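Local coordinates for chitin elicitor-binding protein (Oryza sativa subsp. japonica, PDB 5JCD) that binds chitin oligosaccharides from fungal cell walls and helps pass the elicitor signal on to plant defence responses, at residues 17-22 and 64-69; 25-30 and 54-59; 34-39 and 81-86; 147-152 and 187-192. One frame throughout, in Å; residues are numbered along the deposited sequence.

Contact 1 of 4, residues 17-22 and 64-69; sequences ILYTSP and VKIPFR. With NAG (2-acetamido-2-deoxy-beta-D-glucopyranose), chain E.
The F68 ring meets I17 at its edge: I17 N lies near the ring plane, 3.7 Å from F68 CE2. The I17 methyl CG2 touches the same ring atom CE2 at 4.0 Å, and the two side chains cross at about a right angle. The Y19 ring is approached obliquely by the I66 methyl CD1. This methyl sits closest to Y19 CB, at 3.6 Å, and the two side chains run side by side. Y19 CG is anti to the backbone N (chi1 -176°), which carries the phenol away from 64-69. There F34 meets its ring edge-to-face, and Y19 OH is hydrogen-bonded to V100 O. Residues 17-19 and 64-66 are joined as antiparallel strands. I17 and I66 exchange two backbone bonds, and so do Y19 and V64; Y19 N to V64 O is 2.7 Å. L18 and K65 form the non-hydrogen-bonded pair between them, on the other face, where L18 CD1 rests 4.0 Å from K65 N. Past the strand, P22 O accepts a bond of 2.7 Å from O6 of NAG, probably the sugar linked to N61. P22 also belongs to a chitin-binding site. Helices 27-34 and 39-45 come between the two strands in the chain. They cover the face of I17, Y19, V64 and I66, a beta-alpha-alpha-beta layout consistent with a LysM fold.

Contact 2 of 4, residues 25-30 and 54-59; sequences TTYGNL and SSAPVA
T25 and V58 form a short antiparallel ladder that leads straight into the N-terminus of helix 27-34. They are a hydrogen-bonded pair, with V58 N to T25 O at 2.8 Å and a matching bond from T25 N to V58 O. Their side chains lie side by side, T25 CG2 against V58 CB. The chain 54-56 then passes along the first turn of the helix and supplies acceptors to it. Y27 N donates to A56 O at 3.0 Å. G28 N donates to S54 O at 2.7 Å, on a carbonyl lone pair. The third amide, N29 N, is capped by T26 OG1 at 3.2 Å. T26 OG1 stands between the backbone N and the carbonyl carbon (chi1 66°), which turns it toward that turn and leaves T26 CG2 to rest 3.5 Å from S55 O. With an alanine in place of T26, N29 N would probably lose its capping acceptor and a gap would open beside S55 O. The Y27 ring has A56 O at its edge, in the ring plane and 3.4 Å from Y27 CD1. V58 CG2 reaches Y27 CE1 obliquely at 3.7 Å. The same methyl touches L30 CD1, and these side chains cross V58 at about a right angle. V64 of strand 63-72 packs on Y27, L30 and V58 and ties the group to the main sheet. Three consecutive amides of the first turn thus find acceptors, one of them in the cap residue itself: this is a helix N-cap, completed by a neighbouring loop.

Contact 3 of 4, residues 34-39 and 81-86; sequences FNTTTL and RLPIYV
P83 packs against F34 in the close part of this contact. P83 CB lies 3.2 Å from F34 O, and P83 CG meets F34 CD1 at 4.0 Å. The proline reaches the F34 ring obliquely, and the two side chains lie side by side, pointing the same way. F34 CG is anti to its own carbonyl carbon (chi1 -79°), and the ring lies alongside P83 with CD1 toward CG. The peptide bond before P83 is cis. Both F34 and P83 are buried, and L132 packs on both. T36 closes the next position. Its methyl CG2 lies 3.9 Å from L82 CB, and the two side chains slide past each other in opposite directions. T36 OG1 turns elsewhere and is bonded to P67 O of strand 63-72. The looser side is that of N35 and L82. N35 is exposed and has positive phi, as the first residue to leave helix 27-34. Its side chain stays off the other segment, while its carbonyl does the touching: N35 O is 3.4 Å from L82 CD1. A water lies 2.7 Å from F34 O and also close to I84 N; the second distance is too short to trust, so a water bridge is probable but not certain. Direct polar bonds between the segments are absent. Beyond the contact, P83 and Y85 bond through their backbones to I130 and L128. The contact therefore sets the C-terminal end of helix 27-34 against the loop that leads into strand 84-86, a strand that belongs to a LysM domain.

Contact 4 of 4, residues 147-152 and 187-192; sequences LAYSVG and QILDVP
Y149 and V191 touch at the apolar centre, where Y149 CB is 3.7 Å from V191 CG2. V191 CG2 and L189 CD1 both approach the Y149 ring obliquely. L189 CD1 also meets V151 CG2 at 3.7 Å. V151 CG2 is anti to its carbonyl carbon (chi1 171°, which places CG1 anti to the backbone N), and this points it at the leucine. I160 of helix 157-163 packs on Y149 and V151. Helices 157-163 and 168-174 lie between the two strands in the chain, giving the beta-alpha-alpha-beta order of a LysM domain. The antiparallel strands are held by paired bonds at L147 with V191 and at Y149 with L189. L189 N to Y149 O is 2.7 Å, with a nearly straight N-H (175°). On the other face, I188 CD1 rests 4.0 Å from S150 CB, with F104 and F3 over I188. Beyond the S150-I188 pair, V151 N donates to Q187 O at 2.9 Å. Next to it, L183, a chitin-binding residue, packs on V151. The polar groups at the margins are bonded to other parts of the chain. Y149 OH bonds to E155, and Q187 OE1 to Q184 N. Buried D190 has two partners: OD1 bonds to H146 ND1, and OD2 forms a salt bridge with R174.

Contact 1 is the hub, touching all three others. Contact 2 lies within the chain segment that contact 1 closes, and V64 CG2 meets V58 CG1 at 3.4 Å. Contact 3 crosses contact 1 along the chain, and I66 CD1 packs 3.6 Å from F34 CE2. Contact 4 continues the same sheet: strand 145-150 runs parallel to 12-20, with L18 N 2.9 Å from A148 O. Contacts 2 and 4 do not touch, their centres about 23 Å apart. Chitin-binding residues lie by two of the contacts: P22 in contact 1, where it also meets a bound NAG, and L183 beside contact 4, its side chain about 4 Å from that of V151.

Contact 1 of 4, residues 17-22 and 64-69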
loop_
_atom_site.group_PDB
_atom_site.type_symbol
_atom_site.label_atom_id
_atom_site.label_comp_id
_atom_site.label_asym_id
_atom_site.label_seq_id
_atom_site.Cartn_x
_atom_site.Cartn_y
_atom_site.Cartn_z
ATOM N N ILE A 17 3.155 1.969 -0.698
ATOM C CA ILE A 17 2.908 1.219 0.533
ATOM C C ILE A 17 4.244 0.939 1.188
ATOM O O ILE A 17 5.242 0.730 0.507
ATOM C CB ILE A 17 2.178 -0.150 0.297
ATOM C CG1 ILE A 17 3.004 -1.049 -0.649
ATOM C CG2 ILE A 17 0.752 0.065 -0.217
ATOM C CD1 ILE A 17 2.423 -2.496 -0.902
ATOM N N LEU A 18 4.272 0.913 2.514
ATOM C CA LEU A 18 5.459 0.410 3.190
ATOM C C LEU A 18 5.237 -1.101 3.322
ATOM O O LEU A 18 4.431 -1.564 4.136
ATOM C CB LEU A 18 5.657 1.080 4.551
ATOM C CG LEU A 18 6.914 0.637 5.292
ATOM C CD1 LEU A 18 8.186 1.069 4.526
ATOM C CD2 LEU A 18 6.948 1.119 6.743
ATOM N N TYR A 19 5.915 -1.871 2.483
ATOM C CA TYR A 19 5.635 -3.307 2.390
ATOM C C TYR A 19 6.465 -4.112 3.364
ATOM O O TYR A 19 7.681 -3.944 3.432
ATOM C CB TYR A 19 5.889 -3.802 0.958
ATOM C CG TYR A 19 5.552 -5.255 0.715
ATOM C CD1 TYR A 19 4.242 -5.710 0.847
ATOM C CD2 TYR A 19 6.524 -6.161 0.297
ATOM C CE1 TYR A 19 3.905 -7.023 0.599
ATOM C CE2 TYR A 19 6.194 -7.487 0.047
ATOM C CZ TYR A 19 4.879 -7.905 0.204
ATOM O OH TYR A 19 4.516 -9.202 -0.024
ATOM N N THR A 20 5.800 -4.993 4.115
ATOM C CA THR A 20 6.495 -5.923 4.997
ATOM C C THR A 20 6.623 -7.220 4.248
ATOM O O THR A 20 5.616 -7.860 3.927
ATOM C CB THR A 20 5.741 -6.175 6.317
ATOM O OG1 THR A 20 5.608 -4.945 7.043
ATOM C CG2 THR A 20 6.502 -7.198 7.173
ATOM N N SER A 21 7.856 -7.593 3.930
ATOM C CA SER A 21 8.087 -8.787 3.105
ATOM C C SER A 21 7.865 -10.082 3.909
ATOM O O SER A 21 8.585 -10.339 4.870
ATOM C CB SER A 21 9.504 -8.753 2.536
ATOM O OG SER A 21 9.746 -9.858 1.691
ATOM N N PRO A 22 6.878 -10.904 3.507
ATOM C CA PRO A 22 6.599 -12.127 4.260
ATOM C C PRO A 22 7.820 -13.047 4.287
ATOM O O PRO A 22 8.066 -13.705 5.300
ATOM C CB PRO A 22 5.448 -12.771 3.483
ATOM C CG PRO A 22 4.803 -11.627 2.708
ATOM C CD PRO A 22 5.977 -10.745 2.348
ATOM N N VAL A 64 9.891 -2.547 2.946
ATOM C CA VAL A 64 10.357 -1.930 1.727
ATOM C C VAL A 64 9.302 -0.981 1.244
ATOM O O VAL A 64 8.134 -1.339 1.127
ATOM C CB VAL A 64 10.571 -2.961 0.587
ATOM C CG1 VAL A 64 11.109 -2.265 -0.685
ATOM C CG2 VAL A 64 11.500 -4.057 1.024
ATOM N N LYS A 65 9.725 0.226 0.910
ATOM C CA LYS A 65 8.829 1.205 0.354
ATOM C C LYS A 65 8.569 0.874 -1.103
ATOM O O LYS A 65 9.485 0.840 -1.904
ATOM C CB LYS A 65 9.475 2.565 0.464
ATOM C CG LYS A 65 8.509 3.739 0.473
ATOM C CD LYS A 65 9.287 5.004 0.854
ATOM C CE LYS A 65 8.405 6.198 1.126
ATOM N NZ LYS A 65 7.626 6.612 -0.054
ATOM N N ILE A 66 7.317 0.677 -1.462
ATOM C CA ILE A 66 7.000 0.344 -2.840
ATOM C C ILE A 66 6.099 1.414 -3.447
ATOM O O ILE A 66 4.975 1.576 -3.019
ATOM C CB ILE A 66 6.377 -1.068 -2.958
ATOM C CG1 ILE A 66 7.355 -2.096 -2.360
ATOM C CG2 ILE A 66 6.015 -1.383 -4.416
ATOM C CD1 ILE A 66 6.923 -3.509 -2.464
ATOM N N PRO A 67 6.638 2.187 -4.408
ATOM C CA PRO A 67 5.935 3.255 -5.138
ATOM C C PRO A 67 5.064 2.715 -6.249
ATOM O O PRO A 67 5.358 1.652 -6.796
ATOM C CB PRO A 67 7.072 4.113 -5.730
ATOM C CG PRO A 67 8.315 3.333 -5.589
ATOM C CD PRO A 67 8.032 2.036 -4.854
ATOM N N PHE A 68 3.974 3.406 -6.546
ATOM C CA PHE A 68 3.137 2.989 -7.651
ATOM C C PHE A 68 2.272 4.133 -8.137
ATOM O O PHE A 68 2.172 5.161 -7.487
ATOM C CB PHE A 68 2.260 1.785 -7.252
ATOM C CG PHE A 68 1.381 2.033 -6.056
ATOM C CD1 PHE A 68 0.109 2.567 -6.211
ATOM C CD2 PHE A 68 1.828 1.727 -4.773
ATOM C CE1 PHE A 68 -0.689 2.797 -5.108
ATOM C CE2 PHE A 68 1.040 1.957 -3.680
ATOM C CZ PHE A 68 -0.220 2.489 -3.834
ATOM N N ARG A 69 1.630 3.933 -9.280
ATOM C CA ARG A 69 0.711 4.912 -9.799
ATOM C C ARG A 69 -0.649 4.763 -9.168
ATOM O O ARG A 69 -1.244 3.706 -9.202
ATOM C CB ARG A 69 0.613 4.807 -11.318
ATOM C CG ARG A 69 0.371 6.156 -11.997
ATOM C CD ARG A 69 -0.655 6.040 -13.110
ATOM N NE ARG A 69 -0.279 4.989 -14.052
ATOM C CZ ARG A 69 -1.044 4.572 -15.052
ATOM N NH1 ARG A 69 -2.233 5.123 -15.240
ATOM N NH2 ARG A 69 -0.622 3.612 -15.866
HETATM C C1 NAG E . 10.043 -13.572 10.021
HETATM C C2 NAG E . 9.428 -13.790 11.405
HETATM C C3 NAG E . 9.038 -15.237 11.670
HETATM C C4 NAG E . 8.262 -15.844 10.500
HETATM C C5 NAG E . 8.967 -15.550 9.184
HETATM C C6 NAG E . 8.065 -15.967 8.034
HETATM C C7 NAG E . 10.206 -12.112 12.965
HETATM C C8 NAG E . 11.330 -11.680 13.850
HETATM N N2 NAG E . 10.346 -13.312 12.421
HETATM O O3 NAG E . 8.181 -15.205 12.784
HETATM O O4 NAG E . 8.085 -17.249 10.656
HETATM O O5 NAG E . 9.256 -14.169 9.024
HETATM O O6 NAG E . 8.768 -15.875 6.819
HETATM O O7 NAG E . 9.229 -11.390 12.764
#

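Contact 2 of 4, residues 25-30 and 54-59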
loop_
_atom_site.group_PDB
_atom_site.type_symbol
_atom_site.label_atom_id
_atom_site.label_comp_id
_atom_site.label_asym_id
_atom_site.label_seq_id
_atom_site.Cartn_x
_atom_site.Cartn_y
_atom_site.Cartn_z
ATOM N N THR A 25 13.606 -12.170 0.170
ATOM C CA THR A 25 13.438 -12.019 -1.266
ATOM C C THR A 25 14.469 -11.000 -1.736
ATOM O O THR A 25 15.433 -10.693 -1.023
ATOM C CB THR A 25 11.990 -11.578 -1.640
ATOM O OG1 THR A 25 11.879 -11.398 -3.055
ATOM C CG2 THR A 25 11.621 -10.289 -0.970
ATOM N N THR A 26 14.269 -10.456 -2.922
ATOM C CA THR A 26 15.192 -9.452 -3.427
ATOM C C THR A 26 14.408 -8.308 -4.046
ATOM O O THR A 26 13.230 -8.469 -4.377
ATOM C CB THR A 26 16.083 -10.067 -4.523
ATOM O OG1 THR A 26 15.260 -10.411 -5.649
ATOM C CG2 THR A 26 16.787 -11.334 -4.016
ATOM N N TYR A 27 15.075 -7.177 -4.268
ATOM C CA TYR A 27 14.431 -6.050 -4.944
ATOM C C TYR A 27 13.902 -6.454 -6.314
ATOM O O TYR A 27 12.793 -6.063 -6.675
ATOM C CB TYR A 27 15.355 -4.812 -4.996
ATOM C CG TYR A 27 15.352 -4.008 -3.685
ATOM C CD1 TYR A 27 16.128 -4.380 -2.600
ATOM C CD2 TYR A 27 14.539 -2.887 -3.544
ATOM C CE1 TYR A 27 16.097 -3.650 -1.403
ATOM C CE2 TYR A 27 14.500 -2.164 -2.369
ATOM C CZ TYR A 27 15.275 -2.557 -1.298
ATOM O OH TYR A 27 15.244 -1.823 -0.131
ATOM N N GLY A 28 14.659 -7.273 -7.047
ATOM C CA GLY A 28 14.244 -7.751 -8.363
ATOM C C GLY A 28 12.921 -8.492 -8.342
ATOM O O GLY A 28 12.072 -8.289 -9.212
ATOM N N ASN A 29 12.741 -9.365 -7.352
ATOM C CA ASN A 29 11.476 -10.083 -7.202
ATOM C C ASN A 29 10.283 -9.195 -6.863
ATOM O O ASN A 29 9.157 -9.426 -7.322
ATOM C CB ASN A 29 11.592 -11.161 -6.142
ATOM C CG ASN A 29 12.259 -12.387 -6.653
ATOM O OD1 ASN A 29 13.207 -12.887 -6.056
ATOM N ND2 ASN A 29 11.775 -12.888 -7.776
ATOM N N LEU A 30 10.534 -8.201 -6.023
ATOM C CA LEU A 30 9.508 -7.250 -5.635
ATOM C C LEU A 30 9.076 -6.476 -6.872
ATOM O O LEU A 30 7.885 -6.312 -7.129
ATOM C CB LEU A 30 10.049 -6.317 -4.535
ATOM C CG LEU A 30 10.178 -6.976 -3.160
ATOM C CD1 LEU A 30 10.841 -6.070 -2.119
ATOM C CD2 LEU A 30 8.793 -7.349 -2.706
ATOM N N SER A 54 19.873 -6.069 -8.680
ATOM C CA SER A 54 18.486 -6.426 -8.472
ATOM C C SER A 54 18.369 -7.540 -7.446
ATOM O O SER A 54 17.280 -7.812 -6.939
ATOM C CB SER A 54 17.834 -6.870 -9.769
ATOM O OG SER A 54 17.999 -8.263 -9.912
ATOM N N SER A 55 19.493 -8.188 -7.157
ATOM C CA SER A 55 19.520 -9.315 -6.226
ATOM C C SER A 55 19.706 -8.813 -4.806
ATOM O O SER A 55 19.836 -9.604 -3.870
ATOM C CB SER A 55 20.639 -10.307 -6.574
ATOM O OG SER A 55 21.928 -9.736 -6.403
ATOM N N ALA A 56 19.728 -7.493 -4.648
ATOM C CA ALA A 56 19.884 -6.907 -3.316
ATOM C C ALA A 56 18.809 -7.470 -2.371
ATOM O O ALA A 56 17.614 -7.441 -2.677
ATOM C CB ALA A 56 19.784 -5.413 -3.398
ATOM N N PRO A 57 19.245 -7.968 -1.212
ATOM C CA PRO A 57 18.368 -8.803 -0.385
ATOM C C PRO A 57 17.372 -7.998 0.450
ATOM O O PRO A 57 17.680 -6.922 0.953
ATOM C CB PRO A 57 19.358 -9.541 0.520
ATOM C CG PRO A 57 20.450 -8.530 0.725
ATOM C CD PRO A 57 20.574 -7.797 -0.606
ATOM N N VAL A 58 16.166 -8.530 0.570
ATOM C CA VAL A 58 15.214 -8.032 1.543
ATOM C C VAL A 58 14.930 -9.179 2.486
ATOM O O VAL A 58 14.439 -10.233 2.075
ATOM C CB VAL A 58 13.904 -7.571 0.886
ATOM C CG1 VAL A 58 12.950 -7.045 1.942
ATOM C CG2 VAL A 58 14.181 -6.530 -0.185
ATOM N N ALA A 59 15.233 -8.972 3.757
ATOM C CA ALA A 59 15.067 -10.021 4.749
ATOM C C ALA A 59 13.592 -10.238 5.025
ATOM O O ALA A 59 12.769 -9.337 4.835
ATOM C CB ALA A 59 15.792 -9.667 6.025
#

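Contact 3 of 4, residues 34-39 and 81-86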
loop_
_atom_site.group_PDB
_atom_site.type_symbol
_atom_site.label_atom_id
_atom_site.label_comp_id
_atom_site.label_asym_id
_atom_site.label_seq_id
_atom_site.Cartn_x
_atom_site.Cartn_y
_atom_site.Cartn_z
ATOM N N PHE A 34 5.234 -6.901 -8.034
ATOM C CA PHE A 34 4.441 -5.692 -8.018
ATOM C C PHE A 34 4.264 -5.097 -9.406
ATOM O O PHE A 34 3.130 -4.839 -9.820
ATOM C CB PHE A 34 4.990 -4.700 -6.977
ATOM C CG PHE A 34 4.570 -5.038 -5.577
ATOM C CD1 PHE A 34 3.378 -4.542 -5.057
ATOM C CD2 PHE A 34 5.326 -5.904 -4.801
ATOM C CE1 PHE A 34 2.963 -4.876 -3.766
ATOM C CE2 PHE A 34 4.907 -6.259 -3.513
ATOM C CZ PHE A 34 3.720 -5.745 -2.999
ATOM N N ASN A 35 5.373 -4.955 -10.132
ATOM C CA ASN A 35 5.366 -4.425 -11.496
ATOM C C ASN A 35 4.695 -3.048 -11.567
ATOM O O ASN A 35 3.991 -2.732 -12.521
ATOM C CB ASN A 35 4.710 -5.413 -12.469
ATOM C CG ASN A 35 5.151 -5.190 -13.907
ATOM O OD1 ASN A 35 6.265 -4.713 -14.152
ATOM N ND2 ASN A 35 4.295 -5.556 -14.863
ATOM N N THR A 36 4.917 -2.239 -10.542
ATOM C CA THR A 36 4.269 -0.938 -10.440
ATOM C C THR A 36 5.257 0.194 -10.624
ATOM O O THR A 36 4.887 1.360 -10.733
ATOM C CB THR A 36 3.648 -0.763 -9.056
ATOM O OG1 THR A 36 4.663 -0.910 -8.051
ATOM C CG2 THR A 36 2.558 -1.785 -8.844
ATOM N N THR A 37 6.523 -0.175 -10.679
ATOM C CA THR A 37 7.612 0.774 -10.704
ATOM C C THR A 37 8.796 0.037 -11.311
ATOM O O THR A 37 8.780 -1.183 -11.405
ATOM C CB THR A 37 7.954 1.282 -9.270
ATOM O OG1 THR A 37 9.062 2.180 -9.324
ATOM C CG2 THR A 37 8.328 0.136 -8.348
ATOM N N THR A 38 9.811 0.771 -11.732
ATOM C CA THR A 38 11.017 0.156 -12.247
ATOM C C THR A 38 11.960 -0.120 -11.091
ATOM O O THR A 38 11.805 0.436 -9.999
ATOM C CB THR A 38 11.758 1.079 -13.267
ATOM O OG1 THR A 38 12.321 2.209 -12.584
ATOM C CG2 THR A 38 10.818 1.556 -14.383
ATOM N N LEU A 39 12.951 -0.970 -11.344
ATOM C CA LEU A 39 13.991 -1.241 -10.361
ATOM C C LEU A 39 14.696 0.002 -9.816
ATOM O O LEU A 39 14.792 0.147 -8.604
ATOM C CB LEU A 39 15.015 -2.242 -10.897
ATOM C CG LEU A 39 16.258 -2.426 -10.021
ATOM C CD1 LEU A 39 15.914 -3.046 -8.673
ATOM C CD2 LEU A 39 17.306 -3.261 -10.747
ATOM N N ARG A 81 -4.740 -0.371 -11.763
ATOM C CA ARG A 81 -4.806 -1.675 -12.445
ATOM C C ARG A 81 -3.570 -2.545 -12.232
ATOM O O ARG A 81 -3.387 -3.535 -12.922
ATOM C CB ARG A 81 -5.152 -1.526 -13.934
ATOM C CG ARG A 81 -6.450 -0.758 -14.172
ATOM C CD ARG A 81 -7.655 -1.579 -13.740
ATOM N NE ARG A 81 -8.843 -0.763 -13.482
ATOM C CZ ARG A 81 -10.089 -1.236 -13.461
ATOM N NH1 ARG A 81 -10.320 -2.525 -13.700
ATOM N NH2 ARG A 81 -11.107 -0.421 -13.208
ATOM N N LEU A 82 -2.743 -2.165 -11.261
ATOM C CA LEU A 82 -1.580 -2.930 -10.820
ATOM C C LEU A 82 -1.559 -2.858 -9.311
ATOM O O LEU A 82 -2.145 -1.934 -8.735
ATOM C CB LEU A 82 -0.303 -2.308 -11.367
ATOM C CG LEU A 82 -0.129 -2.471 -12.871
ATOM C CD1 LEU A 82 0.956 -1.546 -13.410
ATOM C CD2 LEU A 82 0.200 -3.934 -13.162
ATOM N N PRO A 83 -0.917 -3.834 -8.649
ATOM C CA PRO A 83 -0.276 -5.020 -9.205
ATOM C C PRO A 83 -1.284 -6.106 -9.591
ATOM O O PRO A 83 -2.444 -6.051 -9.189
ATOM C CB PRO A 83 0.592 -5.505 -8.052
ATOM C CG PRO A 83 -0.130 -5.085 -6.855
ATOM C CD PRO A 83 -0.790 -3.793 -7.182
ATOM N N ILE A 84 -0.826 -7.078 -10.373
ATOM C CA ILE A 84 -1.658 -8.206 -10.797
ATOM C C ILE A 84 -1.281 -9.459 -10.022
ATOM O O ILE A 84 -0.099 -9.799 -9.925
ATOM C CB ILE A 84 -1.476 -8.461 -12.302
ATOM C CG1 ILE A 84 -2.330 -7.469 -13.079
ATOM C CG2 ILE A 84 -1.863 -9.887 -12.680
ATOM C CD1 ILE A 84 -3.739 -7.475 -12.609
ATOM N N TYR A 85 -2.275 -10.142 -9.459
ATOM C CA TYR A 85 -1.983 -11.377 -8.733
ATOM C C TYR A 85 -2.627 -12.604 -9.379
ATOM O O TYR A 85 -3.841 -12.639 -9.627
ATOM C CB TYR A 85 -2.412 -11.275 -7.265
ATOM C CG TYR A 85 -2.015 -12.486 -6.467
ATOM C CD1 TYR A 85 -0.763 -12.570 -5.872
ATOM C CD2 TYR A 85 -2.881 -13.571 -6.337
ATOM C CE1 TYR A 85 -0.393 -13.697 -5.150
ATOM C CE2 TYR A 85 -2.527 -14.691 -5.621
ATOM C CZ TYR A 85 -1.287 -14.759 -5.027
ATOM O OH TYR A 85 -0.953 -15.893 -4.310
ATOM N N VAL A 86 -1.803 -13.614 -9.638
ATOM C CA VAL A 86 -2.287 -14.889 -10.176
ATOM C C VAL A 86 -2.631 -15.906 -9.077
ATOM O O VAL A 86 -1.772 -16.342 -8.312
ATOM C CB VAL A 86 -1.276 -15.473 -11.188
ATOM C CG1 VAL A 86 -1.219 -14.600 -12.419
ATOM C CG2 VAL A 86 0.118 -15.556 -10.573
HETATM O O HOH W 1 1.599 -6.885 -10.723
#

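Contact 4 of 4, residues 147-152 and 187-192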
loop_
_atom_site.group_PDB
_atom_site.type_symbol
_atom_site.label_atom_id
_atom_site.label_comp_id
_atom_site.label_asym_id
_atom_site.label_seq_id
_atom_site.Cartn_x
_atom_site.Cartn_y
_atom_site.Cartn_z
ATOM N N LEU A 147 1.349 7.481 1.763
ATOM C CA LEU A 147 1.997 6.234 2.128
ATOM C C LEU A 147 1.066 5.407 2.992
ATOM O O LEU A 147 0.562 5.887 4.013
ATOM C CB LEU A 147 3.266 6.518 2.914
ATOM C CG LEU A 147 4.035 5.338 3.505
ATOM C CD1 LEU A 147 4.641 4.484 2.401
ATOM C CD2 LEU A 147 5.128 5.799 4.479
ATOM N N ALA A 148 0.819 4.177 2.554
ATOM C CA ALA A 148 0.038 3.215 3.317
ATOM C C ALA A 148 0.950 2.575 4.322
ATOM O O ALA A 148 1.985 2.009 3.948
ATOM C CB ALA A 148 -0.562 2.155 2.404
ATOM N N TYR A 149 0.568 2.675 5.596
ATOM C CA TYR A 149 1.417 2.251 6.706
ATOM C C TYR A 149 0.677 1.300 7.650
ATOM O O TYR A 149 -0.422 1.625 8.128
ATOM C CB TYR A 149 1.869 3.476 7.479
ATOM C CG TYR A 149 2.772 3.164 8.620
ATOM C CD1 TYR A 149 4.133 2.977 8.412
ATOM C CD2 TYR A 149 2.279 3.083 9.921
ATOM C CE1 TYR A 149 4.986 2.680 9.464
ATOM C CE2 TYR A 149 3.130 2.799 10.991
ATOM C CZ TYR A 149 4.477 2.589 10.743
ATOM O OH TYR A 149 5.331 2.315 11.757
ATOM N N SER A 150 1.261 0.122 7.894
ATOM C CA SER A 150 0.693 -0.831 8.832
ATOM C C SER A 150 1.292 -0.645 10.226
ATOM O O SER A 150 2.475 -0.876 10.421
ATOM C CB SER A 150 0.924 -2.268 8.345
ATOM O OG SER A 150 0.393 -3.212 9.267
ATOM N N VAL A 151 0.459 -0.263 11.191
ATOM C CA VAL A 151 0.921 0.025 12.540
ATOM C C VAL A 151 1.584 -1.197 13.198
ATOM O O VAL A 151 1.039 -2.319 13.218
ATOM C CB VAL A 151 -0.248 0.489 13.447
ATOM C CG1 VAL A 151 0.208 0.565 14.877
ATOM C CG2 VAL A 151 -0.827 1.837 12.979
ATOM N N GLY A 152 2.777 -0.969 13.717
ATOM C CA GLY A 152 3.526 -1.975 14.433
ATOM C C GLY A 152 3.090 -2.101 15.880
ATOM O O GLY A 152 2.455 -1.202 16.422
ATOM N N GLN A 187 -3.444 -2.028 12.014
ATOM C CA GLN A 187 -4.272 -0.957 11.466
ATOM C C GLN A 187 -3.512 -0.234 10.338
ATOM O O GLN A 187 -2.345 0.117 10.478
ATOM C CB GLN A 187 -4.613 0.069 12.548
ATOM C CG GLN A 187 -5.605 1.137 12.087
ATOM C CD GLN A 187 -6.173 1.943 13.256
ATOM O OE1 GLN A 187 -5.867 1.672 14.422
ATOM N NE2 GLN A 187 -7.016 2.922 12.949
ATOM N N ILE A 188 -4.197 -0.015 9.233
ATOM C CA ILE A 188 -3.623 0.623 8.073
ATOM C C ILE A 188 -3.851 2.130 8.095
ATOM O O ILE A 188 -4.983 2.588 8.035
ATOM C CB ILE A 188 -4.250 0.066 6.791
ATOM C CG1 ILE A 188 -4.161 -1.465 6.781
ATOM C CG2 ILE A 188 -3.600 0.687 5.576
ATOM C CD1 ILE A 188 -2.754 -2.015 6.849
ATOM N N LEU A 189 -2.767 2.890 8.143
ATOM C CA LEU A 189 -2.850 4.340 8.157
ATOM C C LEU A 189 -2.454 4.959 6.796
ATOM O O LEU A 189 -1.519 4.509 6.138
ATOM C CB LEU A 189 -1.926 4.886 9.257
ATOM C CG LEU A 189 -2.212 4.529 10.728
ATOM C CD1 LEU A 189 -1.248 5.242 11.676
ATOM C CD2 LEU A 189 -3.618 4.911 11.102
ATOM N N ASP A 190 -3.163 6.016 6.423
ATOM C CA ASP A 190 -2.853 6.858 5.274
ATOM C C ASP A 190 -1.978 7.997 5.783
ATOM O O ASP A 190 -2.466 8.904 6.439
ATOM C CB ASP A 190 -4.140 7.424 4.662
ATOM C CG ASP A 190 -3.885 8.448 3.524
ATOM O OD1 ASP A 190 -2.716 8.756 3.209
ATOM O OD2 ASP A 190 -4.874 8.963 2.955
ATOM N N VAL A 191 -0.682 7.923 5.496
ATOM C CA VAL A 191 0.278 8.925 5.951
ATOM C C VAL A 191 0.637 9.934 4.852
ATOM O O VAL A 191 1.263 9.576 3.852
ATOM C CB VAL A 191 1.556 8.236 6.423
ATOM C CG1 VAL A 191 2.463 9.234 7.089
ATOM C CG2 VAL A 191 1.203 7.148 7.407
ATOM N N PRO A 192 0.206 11.191 5.006
ATOM C CA PRO A 192 0.522 12.157 3.944
ATOM C C PRO A 192 1.939 12.748 4.059
ATOM O O PRO A 192 2.145 13.741 4.748
ATOM C CB PRO A 192 -0.541 13.248 4.137
ATOM C CG PRO A 192 -1.085 13.055 5.518
ATOM C CD PRO A 192 -0.506 11.820 6.124
#